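Local atomic coordinates of putative peptidyl-arginine deiminase family protein (Campylobacter jejuni subsp. jejuni serotype O:2, PDB entry 6B10), a protein that probably hydrolyses agmatine to N-carbamoylputrescine and ammonia, a step in polyamine biosynthesis. Residues A[146-151]-A[162-167]; A[25-30]-A[38-43]; A[242-245]-A[249-252]; A[253-258]-A[263-268]. All blocks are in the same frame, centred on the assembly; numbering follows the deposited sequence.

None of the four contacts has a hydrogen bond between its two segments, so each rests on van der Waals packing. Interactions 1 and 2 are buried, interaction 1 lying deepest in the chain, its centre about 11 Å from that of the chain. Interactions 3 and 4 are partly buried and follow each other along strand 249-254. The chemistry shifts with place: a serine meets cysteine and leucine in interaction 1, proline and aliphatic branches meet in interaction 2, and a leucine lies against a lysine chain in interaction 3. In interaction 4 prolines face an arginine and an alanine. Interactions 2 and 3 stand on opposite sides of the chain centre, their own centres about 36 Å apart.

Interaction 1 (A[146-151]-A[162-167]); sequences GGSIDF and HCLLNE
S148 meets C163 and L164 by van der Waals contact alone. S148 CB lies 4.2 Å from C163 CB, at the root of the cysteine side chain, and S148 OG lies 3.6 Å from L164 CD2. The two methyls of L164 are thus not equivalent: CD2 is the branch turned to the serine. Chi1 of S148 is 78°, which places OG between the backbone N and the carbonyl carbon, with OG turned to the next helix residue, L164. The backbones stand well apart, with 6.6 Å between S148 CA and C163 CA, and 131 Å² of surface is buried in all.

The polar atoms are served outside the pair. S148 OG donates to E145 O, so the hydroxyl facing a methyl is not left without a partner, and S148 O accepts from T159 OG1. Within the segments, the 3-10 turn closes with a weak bond from I149 N to G146 O at 3.5 Å, whereas the helix has an ordinary one from E167 N to C163 O at 3.0 Å.

Further apolar packing surrounds the leucine, which also touches T159, L182 and W193, while C163 borders H206. Strands 149-151 and 156-160 run antiparallel, and the second leads directly into helix 161-167. The contact therefore folds the first turn of that helix back on the entry to the hairpin. This is a beta-hairpin followed by a helix, consistent with the pentein alpha/beta propeller of the guanidine-modifying enzymes.

Interaction 2 (A[25-30]-A[38-43]); sequences SLPHEK and EEILQS
P27 and I40 form the centre of this apolar contact. P27 CG is 3.8 Å from I40 CG2 and 3.9 Å from I40 CG1, so one ring carbon faces both branches of the isoleucine. P27 CB is 3.9 Å from I40 CG2, so CB and CG of the proline do the touching, and the two side chains cross obliquely. With chi1 at -169°, I40 puts CG1 anti to the backbone N and CG2, the branch nearest the proline, between that N and the carbonyl carbon.

L41 completes the first shell from the next position of the helix. L41 CD2 lies 3.6 Å from P27 O and 4.1 Å from P27 CB, packing beside the carbonyl as well as the ring. The leucine's chi1 of -93° departs by some 30° from a staggered value, and although its CB is not directed at the loop, both methyls reach it. L41 CD1 is 4.0 Å from P27 O and touches L26 only loosely, at 4.5 Å from L26 CD2.

Farther out, bonds to other loops and strands position the proline. The backbone of L26 pairs with I60, and H28 NE2 is hydrogen-bonded to T83 O. Beyond H28 the chain makes an inverse gamma turn centred on E29, closed by K30 N to H28 O. Y44, one turn on in the helix, touches both L26 and P27, and W33 touches I40. Strand 19-25, helix 37-52 and the parallel strand 56-61 form a beta-alpha-beta crossover, and this contact packs the loop leaving its first strand against the helix.

Interaction 3 (A[242-245]-A[249-252]); sequences ELKK and DLLE
L250 reaches across to L243 and K244, and its side chain can be followed outward from the strand. CB points toward the helix and, with chi1 at -59°, CG lies anti to the carbonyl carbon; these two atoms carry the branch across, and the touching is done by the methyls. L250 CD1 is 3.7 Å from K244 CG and 3.9 Å from K244 N. The lysine therefore offers the root of its chain, which crosses the leucine at about a right angle. L250 CD2 lies 3.8 Å from L243 CB and 4.0 Å from L243 O. The two methyls thus lie against the peptide link joining L243 to K244, CD1 nearer its N and CD2 nearer its O.

K244 CB points away from the strand, and a bend at chi3 (69°) leads its ammonium to a salt bridge with E241 rather than to strand 249-254. L243 O, close to L250 CD2, accepts from T246 OG1.

L243 and L250 both also touch H222 of strand 219-224. That strand, helix 233-244 and the parallel strand 249-254 make a beta-alpha-beta unit, whose helix end packs here on the start of its last strand; L251, the next residue, touches helix 289-300.

Interaction 4 (A[253-258]-A[263-268]); sequences LPIPKP and ERRLGA
The guanidinium of R265 has P258 over one face: P258 CG stands 3.7 Å above its plane, displaced toward the rim. The proline follows the group for some length, since P258 CG is 3.8 Å from R265 NH2 while P258 CB is 3.9 Å from R265 NE. I255 approaches the same group obliquely, its CD1 4.2 Å from R265 NH2, and its chain crosses that of the arginine at about a right angle. The arginine gets there by being fully stretched: chi1 is -172°, and the chain stays extended from CG to NE, although CB itself does not point at the proline segment. The group is also bound by charge, because R265 NH2 forms a salt bridge with D230, which would help fix its rotation.

A second contact, mainly apolar, lies farther along. P256 CG is 3.6 Å from A268 CB, whose bond from CA points toward the proline, and P256 CD lies 3.8 Å from A268 O.

The touching parts run nearly antiparallel, 154° apart end to end, with 6.5 Å between P258 CA and R265 CA. Between the segments lies strand 260-261, which pairs antiparallel with strand 264-265. The proline-rich exit of strand 249-254 thus packs on the return from this two-stranded hairpin, while helix 289-300 packs against L253 and P254 of the same strand.

Interaction 1 (A[146-151]-A[162-167])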
loop_
_atom_site.group_PDB
_atom_site.type_symbol
_atom_site.label_atom_id
_atom_site.label_comp_id
_atom_site.label_asym_id
_atom_site.label_seq_id
_atom_site.Cartn_x
_atom_site.Cartn_y
_atom_site.Cartn_z
ATOM N N GLY A 146 -5.915 -3.278 2.718
ATOM C CA GLY A 146 -4.824 -2.411 3.167
ATOM C C GLY A 146 -4.679 -1.140 2.347
ATOM O O GLY A 146 -4.383 -0.076 2.887
ATOM N N GLY A 147 -4.910 -1.247 1.044
ATOM C CA GLY A 147 -4.863 -0.088 0.153
ATOM C C GLY A 147 -5.989 0.921 0.322
ATOM O O GLY A 147 -5.938 1.999 -0.264
ATOM N N SER A 148 -7.006 0.599 1.123
ATOM C CA SER A 148 -8.123 1.520 1.316
ATOM C C SER A 148 -7.941 2.496 2.491
ATOM O O SER A 148 -8.779 3.375 2.686
ATOM C CB SER A 148 -9.430 0.736 1.466
ATOM O OG SER A 148 -9.528 0.190 2.762
ATOM N N ILE A 149 -6.844 2.360 3.244
ATOM C CA ILE A 149 -6.571 3.222 4.405
ATOM C C ILE A 149 -5.119 3.713 4.412
ATOM O O ILE A 149 -4.238 3.046 3.882
ATOM C CB ILE A 149 -6.864 2.495 5.741
ATOM C CG1 ILE A 149 -6.155 1.135 5.784
ATOM C CG2 ILE A 149 -8.368 2.323 5.917
ATOM C CD1 ILE A 149 -6.252 0.409 7.109
ATOM N N ASP A 150 -4.891 4.877 5.018
ATOM C CA ASP A 150 -3.561 5.487 5.096
ATOM C C ASP A 150 -3.451 6.279 6.416
ATOM O O ASP A 150 -4.349 7.050 6.745
ATOM C CB ASP A 150 -3.362 6.396 3.879
ATOM C CG ASP A 150 -1.926 6.826 3.686
ATOM O OD1 ASP A 150 -1.149 6.068 3.078
ATOM O OD2 ASP A 150 -1.577 7.944 4.119
ATOM N N PHE A 151 -2.364 6.085 7.164
ATOM C CA PHE A 151 -2.217 6.669 8.507
ATOM C C PHE A 151 -1.082 7.684 8.596
ATOM O O PHE A 151 -0.048 7.523 7.947
ATOM C CB PHE A 151 -1.934 5.578 9.522
ATOM C CG PHE A 151 -3.007 4.542 9.614
ATOM C CD1 PHE A 151 -4.169 4.798 10.318
ATOM C CD2 PHE A 151 -2.852 3.308 9.002
ATOM C CE1 PHE A 151 -5.157 3.846 10.416
ATOM C CE2 PHE A 151 -3.843 2.351 9.090
ATOM C CZ PHE A 151 -4.997 2.620 9.803
ATOM N N HIS A 162 -16.049 6.060 -1.086
ATOM C CA HIS A 162 -16.473 5.088 -2.086
ATOM C C HIS A 162 -16.030 3.661 -1.751
ATOM O O HIS A 162 -16.665 2.702 -2.186
ATOM C CB HIS A 162 -15.951 5.497 -3.468
ATOM C CG HIS A 162 -16.449 6.834 -3.925
ATOM N ND1 HIS A 162 -17.544 6.979 -4.751
ATOM C CD2 HIS A 162 -16.012 8.089 -3.659
ATOM C CE1 HIS A 162 -17.755 8.264 -4.979
ATOM N NE2 HIS A 162 -16.839 8.958 -4.327
ATOM N N CYS A 163 -14.954 3.520 -0.978
ATOM C CA CYS A 163 -14.430 2.199 -0.620
ATOM C C CYS A 163 -15.252 1.500 0.460
ATOM O O CYS A 163 -15.972 0.541 0.184
ATOM C CB CYS A 163 -12.978 2.305 -0.143
ATOM S SG CYS A 163 -11.855 3.062 -1.329
ATOM N N LEU A 164 -15.148 1.999 1.687
ATOM C CA LEU A 164 -15.559 1.244 2.872
ATOM C C LEU A 164 -17.071 1.178 3.064
ATOM O O LEU A 164 -17.578 0.234 3.667
ATOM C CB LEU A 164 -14.898 1.835 4.120
ATOM C CG LEU A 164 -13.365 1.843 4.094
ATOM C CD1 LEU A 164 -12.816 2.763 5.170
ATOM C CD2 LEU A 164 -12.809 0.436 4.247
ATOM N N LEU A 165 -17.784 2.176 2.551
ATOM C CA LEU A 165 -19.244 2.195 2.610
ATOM C C LEU A 165 -19.832 1.188 1.626
ATOM O O LEU A 165 -20.865 0.570 1.898
ATOM C CB LEU A 165 -19.773 3.605 2.325
ATOM C CG LEU A 165 -19.192 4.722 3.205
ATOM C CD1 LEU A 165 -19.945 6.028 2.996
ATOM C CD2 LEU A 165 -19.205 4.334 4.675
ATOM N N ASN A 166 -19.159 1.025 0.491
ATOM C CA ASN A 166 -19.535 0.028 -0.502
ATOM C C ASN A 166 -19.256 -1.400 -0.026
ATOM O O ASN A 166 -20.111 -2.279 -0.161
ATOM C CB ASN A 166 -18.781 0.295 -1.807
ATOM C CG ASN A 166 -19.169 -0.661 -2.920
ATOM O OD1 ASN A 166 -20.315 -1.105 -3.004
ATOM N ND2 ASN A 166 -18.213 -0.977 -3.789
ATOM N N GLU A 167 -18.066 -1.621 0.531
ATOM C CA GLU A 167 -17.613 -2.962 0.927
ATOM C C GLU A 167 -18.432 -3.556 2.076
ATOM O O GLU A 167 -18.746 -4.748 2.064
ATOM C CB GLU A 167 -16.130 -2.933 1.310
#

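Interaction 2 (A[25-30]-A[38-43])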
loop_
_atom_site.group_PDB
_atom_site.type_symbol
_atom_site.label_atom_id
_atom_site.label_comp_id
_atom_site.label_asym_id
_atom_site.label_seq_id
_atom_site.Cartn_x
_atom_site.Cartn_y
_atom_site.Cartn_z
ATOM N N SER A 25 3.865 -11.243 -2.912
ATOM C CA SER A 25 3.399 -12.515 -3.442
ATOM C C SER A 25 3.752 -12.592 -4.924
ATOM O O SER A 25 3.150 -11.907 -5.748
ATOM C CB SER A 25 1.894 -12.639 -3.246
ATOM O OG SER A 25 1.415 -13.856 -3.788
ATOM N N LEU A 26 4.733 -13.429 -5.256
ATOM C CA LEU A 26 5.220 -13.551 -6.630
ATOM C C LEU A 26 4.133 -13.920 -7.642
ATOM O O LEU A 26 3.227 -14.699 -7.331
ATOM C CB LEU A 26 6.347 -14.582 -6.716
ATOM C CG LEU A 26 7.672 -14.202 -6.061
ATOM C CD1 LEU A 26 8.651 -15.356 -6.185
ATOM C CD2 LEU A 26 8.270 -12.939 -6.669
ATOM N N PRO A 27 4.208 -13.337 -8.853
ATOM C CA PRO A 27 3.389 -13.839 -9.951
ATOM C C PRO A 27 3.928 -15.182 -10.421
ATOM O O PRO A 27 5.140 -15.377 -10.450
ATOM C CB PRO A 27 3.561 -12.780 -11.050
ATOM C CG PRO A 27 4.182 -11.599 -10.388
ATOM C CD PRO A 27 4.978 -12.147 -9.248
ATOM N N HIS A 28 3.033 -16.100 -10.756
ATOM C CA HIS A 28 3.431 -17.408 -11.275
ATOM C C HIS A 28 2.570 -17.792 -12.468
ATOM O O HIS A 28 1.501 -17.213 -12.687
ATOM C CB HIS A 28 3.359 -18.487 -10.184
ATOM C CG HIS A 28 2.093 -18.468 -9.381
ATOM N ND1 HIS A 28 0.866 -18.807 -9.909
ATOM C CD2 HIS A 28 1.870 -18.168 -8.079
ATOM C CE1 HIS A 28 -0.060 -18.706 -8.973
ATOM N NE2 HIS A 28 0.524 -18.320 -7.852
ATOM N N GLU A 29 3.047 -18.774 -13.230
ATOM C CA GLU A 29 2.340 -19.276 -14.408
ATOM C C GLU A 29 1.103 -20.073 -14.004
ATOM O O GLU A 29 1.077 -21.295 -14.123
ATOM C CB GLU A 29 3.271 -20.152 -15.254
ATOM N N LYS A 30 0.084 -19.361 -13.528
ATOM C CA LYS A 30 -1.168 -19.964 -13.062
ATOM C C LYS A 30 -2.245 -18.896 -12.876
ATOM O O LYS A 30 -3.390 -19.085 -13.280
ATOM C CB LYS A 30 -0.959 -20.723 -11.750
ATOM N N GLU A 38 7.506 -13.323 -17.882
ATOM C CA GLU A 38 8.889 -12.859 -17.750
ATOM C C GLU A 38 8.957 -11.337 -17.601
ATOM O O GLU A 38 9.872 -10.811 -16.959
ATOM C CB GLU A 38 9.738 -13.291 -18.947
ATOM C CG GLU A 38 10.074 -14.776 -18.987
ATOM C CD GLU A 38 9.052 -15.608 -19.745
ATOM O OE1 GLU A 38 8.748 -16.730 -19.287
ATOM O OE2 GLU A 38 8.560 -15.151 -20.802
ATOM N N GLU A 39 7.992 -10.643 -18.205
ATOM C CA GLU A 39 7.902 -9.189 -18.117
ATOM C C GLU A 39 7.742 -8.730 -16.667
ATOM O O GLU A 39 8.583 -7.998 -16.153
ATOM C CB GLU A 39 6.733 -8.675 -18.963
ATOM N N ILE A 40 6.673 -9.175 -16.012
ATOM C CA ILE A 40 6.402 -8.775 -14.626
ATOM C C ILE A 40 7.469 -9.294 -13.654
ATOM O O ILE A 40 7.883 -8.578 -12.741
ATOM C CB ILE A 40 4.978 -9.183 -14.167
ATOM C CG1 ILE A 40 4.615 -8.530 -12.825
ATOM C CG2 ILE A 40 4.829 -10.695 -14.062
ATOM C CD1 ILE A 40 4.473 -7.022 -12.872
ATOM N N LEU A 41 7.932 -10.524 -13.866
ATOM C CA LEU A 41 8.983 -11.086 -13.021
ATOM C C LEU A 41 10.256 -10.250 -13.080
ATOM O O LEU A 41 10.943 -10.089 -12.076
ATOM C CB LEU A 41 9.283 -12.550 -13.383
ATOM C CG LEU A 41 8.531 -13.655 -12.620
ATOM C CD1 LEU A 41 8.633 -13.474 -11.111
ATOM C CD2 LEU A 41 7.071 -13.741 -13.023
ATOM N N GLN A 42 10.564 -9.706 -14.252
ATOM C CA GLN A 42 11.719 -8.828 -14.387
ATOM C C GLN A 42 11.516 -7.522 -13.604
ATOM O O GLN A 42 12.451 -7.013 -12.977
ATOM C CB GLN A 42 12.005 -8.532 -15.862
ATOM C CG GLN A 42 13.223 -7.653 -16.081
ATOM C CD GLN A 42 14.426 -8.140 -15.295
ATOM O OE1 GLN A 42 14.833 -9.298 -15.426
ATOM N NE2 GLN A 42 14.993 -7.268 -14.460
ATOM N N SER A 43 10.297 -6.989 -13.655
ATOM C CA SER A 43 9.921 -5.831 -12.843
ATOM C C SER A 43 10.089 -6.128 -11.350
ATOM O O SER A 43 10.711 -5.348 -10.622
ATOM C CB SER A 43 8.477 -5.425 -13.131
ATOM O OG SER A 43 8.279 -5.198 -14.516
#

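Interaction 3 (A[242-245]-A[249-252])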
loop_
_atom_site.group_PDB
_atom_site.type_symbol
_atom_site.label_atom_id
_atom_site.label_comp_id
_atom_site.label_asym_id
_atom_site.label_seq_id
_atom_site.Cartn_x
_atom_site.Cartn_y
_atom_site.Cartn_z
ATOM N N GLU A 242 -11.197 19.513 -1.267
ATOM C CA GLU A 242 -11.429 18.760 -0.033
ATOM C C GLU A 242 -10.183 18.717 0.847
ATOM O O GLU A 242 -10.242 18.989 2.045
ATOM C CB GLU A 242 -11.825 17.321 -0.347
ATOM C CG GLU A 242 -13.307 17.050 -0.379
ATOM C CD GLU A 242 -13.584 15.612 -0.739
ATOM O OE1 GLU A 242 -13.983 14.836 0.152
ATOM O OE2 GLU A 242 -13.371 15.248 -1.912
ATOM N N LEU A 243 -9.051 18.370 0.242
ATOM C CA LEU A 243 -7.805 18.236 0.986
ATOM C C LEU A 243 -7.320 19.573 1.533
ATOM O O LEU A 243 -6.666 19.610 2.573
ATOM C CB LEU A 243 -6.728 17.573 0.122
ATOM C CG LEU A 243 -6.956 16.079 -0.171
ATOM C CD1 LEU A 243 -5.928 15.558 -1.157
ATOM C CD2 LEU A 243 -6.921 15.257 1.102
ATOM N N LYS A 244 -7.656 20.665 0.853
ATOM C CA LYS A 244 -7.316 22.000 1.352
ATOM C C LYS A 244 -8.053 22.347 2.644
ATOM O O LYS A 244 -7.563 23.153 3.428
ATOM C CB LYS A 244 -7.555 23.070 0.275
ATOM C CG LYS A 244 -6.429 23.127 -0.742
ATOM C CD LYS A 244 -6.883 23.660 -2.087
ATOM C CE LYS A 244 -7.225 25.135 -2.021
ATOM N NZ LYS A 244 -7.367 25.692 -3.394
ATOM N N LYS A 245 -9.211 21.730 2.870
ATOM C CA LYS A 245 -9.978 21.947 4.110
ATOM C C LYS A 245 -9.397 21.245 5.337
ATOM O O LYS A 245 -9.727 21.617 6.459
ATOM C CB LYS A 245 -11.443 21.507 3.945
ATOM C CG LYS A 245 -12.376 22.572 3.388
ATOM C CD LYS A 245 -12.461 22.546 1.873
ATOM C CE LYS A 245 -13.684 23.310 1.383
ATOM N NZ LYS A 245 -13.923 23.114 -0.075
ATOM N N ASP A 249 -0.430 20.127 5.106
ATOM C CA ASP A 249 0.356 20.585 3.968
ATOM C C ASP A 249 0.135 19.620 2.801
ATOM O O ASP A 249 -0.024 18.409 3.003
ATOM C CB ASP A 249 1.842 20.679 4.330
ATOM C CG ASP A 249 2.134 21.788 5.344
ATOM O OD1 ASP A 249 1.299 22.704 5.499
ATOM O OD2 ASP A 249 3.207 21.744 5.982
ATOM N N LEU A 250 0.088 20.161 1.591
ATOM C CA LEU A 250 -0.212 19.368 0.404
ATOM C C LEU A 250 0.946 19.385 -0.571
ATOM O O LEU A 250 1.555 20.426 -0.791
ATOM C CB LEU A 250 -1.468 19.884 -0.289
ATOM C CG LEU A 250 -2.747 19.875 0.550
ATOM C CD1 LEU A 250 -3.892 20.477 -0.246
ATOM C CD2 LEU A 250 -3.108 18.473 1.024
ATOM N N LEU A 251 1.236 18.218 -1.146
ATOM C CA LEU A 251 2.268 18.054 -2.162
ATOM C C LEU A 251 1.612 17.371 -3.358
ATOM O O LEU A 251 0.940 16.356 -3.198
ATOM C CB LEU A 251 3.432 17.225 -1.599
ATOM C CG LEU A 251 4.693 17.023 -2.451
ATOM C CD1 LEU A 251 5.937 16.877 -1.574
ATOM C CD2 LEU A 251 4.564 15.806 -3.365
ATOM N N GLU A 252 1.787 17.925 -4.557
ATOM C CA GLU A 252 1.025 17.452 -5.718
ATOM C C GLU A 252 1.781 16.406 -6.517
ATOM O O GLU A 252 3.000 16.487 -6.683
ATOM C CB GLU A 252 0.625 18.624 -6.612
ATOM C CG GLU A 252 -0.406 19.539 -5.970
ATOM C CD GLU A 252 -0.890 20.649 -6.887
ATOM O OE1 GLU A 252 -0.360 20.795 -8.011
ATOM O OE2 GLU A 252 -1.822 21.373 -6.479
#

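Interaction 4 (A[253-258]-A[263-268])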
loop_
_atom_site.group_PDB
_atom_site.type_symbol
_atom_site.label_atom_id
_atom_site.label_comp_id
_atom_site.label_asym_id
_atom_site.label_seq_id
_atom_site.Cartn_x
_atom_site.Cartn_y
_atom_site.Cartn_z
ATOM N N LEU A 253 1.041 15.423 -7.006
ATOM C CA LEU A 253 1.589 14.345 -7.816
ATOM C C LEU A 253 0.856 14.336 -9.148
ATOM O O LEU A 253 -0.139 13.639 -9.292
ATOM C CB LEU A 253 1.396 13.002 -7.106
ATOM C CG LEU A 253 1.964 12.884 -5.692
ATOM C CD1 LEU A 253 1.481 11.597 -5.038
ATOM C CD2 LEU A 253 3.490 12.952 -5.701
ATOM N N PRO A 254 1.331 15.130 -10.128
ATOM C CA PRO A 254 0.625 15.210 -11.409
ATOM C C PRO A 254 0.666 13.896 -12.165
ATOM O O PRO A 254 1.736 13.345 -12.382
ATOM C CB PRO A 254 1.395 16.294 -12.174
ATOM C CG PRO A 254 2.747 16.330 -11.536
ATOM C CD PRO A 254 2.504 16.022 -10.093
ATOM N N ILE A 255 -0.497 13.399 -12.565
ATOM C CA ILE A 255 -0.562 12.120 -13.266
ATOM C C ILE A 255 0.165 12.217 -14.606
ATOM O O ILE A 255 0.231 13.294 -15.201
ATOM C CB ILE A 255 -2.017 11.624 -13.468
ATOM C CG1 ILE A 255 -2.818 12.555 -14.384
ATOM C CG2 ILE A 255 -2.704 11.454 -12.117
ATOM C CD1 ILE A 255 -4.240 12.085 -14.654
ATOM N N PRO A 256 0.748 11.102 -15.069
ATOM C CA PRO A 256 1.450 11.152 -16.339
ATOM C C PRO A 256 0.468 11.251 -17.507
ATOM O O PRO A 256 -0.745 11.179 -17.302
ATOM C CB PRO A 256 2.202 9.822 -16.372
ATOM C CG PRO A 256 1.367 8.905 -15.562
ATOM C CD PRO A 256 0.755 9.749 -14.487
ATOM N N LYS A 257 0.989 11.430 -18.715
ATOM C CA LYS A 257 0.150 11.377 -19.901
ATOM C C LYS A 257 -0.432 9.966 -20.007
ATOM O O LYS A 257 0.161 9.018 -19.494
ATOM C CB LYS A 257 0.943 11.721 -21.164
ATOM C CG LYS A 257 1.506 13.137 -21.204
ATOM C CD LYS A 257 0.415 14.194 -21.233
ATOM C CE LYS A 257 1.001 15.577 -21.480
ATOM N N PRO A 258 -1.601 9.827 -20.654
ATOM C CA PRO A 258 -2.253 8.524 -20.803
ATOM C C PRO A 258 -1.321 7.405 -21.284
ATOM O O PRO A 258 -0.599 7.588 -22.265
ATOM C CB PRO A 258 -3.342 8.799 -21.843
ATOM C CG PRO A 258 -3.678 10.241 -21.660
ATOM C CD PRO A 258 -2.417 10.922 -21.214
ATOM N N GLU A 263 -5.151 -0.963 -26.113
ATOM C CA GLU A 263 -6.212 0.043 -26.253
ATOM C C GLU A 263 -6.949 0.388 -24.953
ATOM O O GLU A 263 -7.974 1.071 -24.992
ATOM C CB GLU A 263 -7.225 -0.400 -27.321
ATOM N N ARG A 264 -6.427 -0.059 -23.811
ATOM C CA ARG A 264 -7.055 0.192 -22.510
ATOM C C ARG A 264 -6.193 1.162 -21.702
ATOM O O ARG A 264 -4.994 0.931 -21.543
ATOM C CB ARG A 264 -7.213 -1.125 -21.747
ATOM N N ARG A 265 -6.797 2.241 -21.198
ATOM C CA ARG A 265 -6.055 3.241 -20.420
ATOM C C ARG A 265 -5.690 2.735 -19.016
ATOM O O ARG A 265 -6.563 2.423 -18.213
ATOM C CB ARG A 265 -6.818 4.565 -20.297
ATOM C CG ARG A 265 -5.956 5.641 -19.651
ATOM C CD ARG A 265 -6.642 6.977 -19.470
ATOM N NE ARG A 265 -5.700 7.935 -18.893
ATOM C CZ ARG A 265 -5.946 9.228 -18.691
ATOM N NH1 ARG A 265 -7.122 9.752 -19.015
ATOM N NH2 ARG A 265 -5.004 10.000 -18.160
ATOM N N LEU A 266 -4.392 2.705 -18.730
ATOM C CA LEU A 266 -3.869 2.180 -17.471
ATOM C C LEU A 266 -3.893 3.230 -16.367
ATOM O O LEU A 266 -3.605 4.401 -16.609
ATOM C CB LEU A 266 -2.440 1.679 -17.678
ATOM C CG LEU A 266 -2.288 0.609 -18.765
ATOM C CD1 LEU A 266 -0.831 0.209 -18.924
ATOM C CD2 LEU A 266 -3.152 -0.612 -18.469
ATOM N N GLY A 267 -4.231 2.798 -15.151
ATOM C CA GLY A 267 -4.365 3.704 -14.015
ATOM C C GLY A 267 -3.025 4.044 -13.396
ATOM O O GLY A 267 -2.743 3.665 -12.258
ATOM N N ALA A 268 -2.203 4.776 -14.139
ATOM C CA ALA A 268 -0.876 5.149 -13.671
ATOM C C ALA A 268 -1.005 6.253 -12.630
ATOM O O ALA A 268 -1.637 7.272 -12.884
ATOM C CB ALA A 268 -0.016 5.611 -14.835
#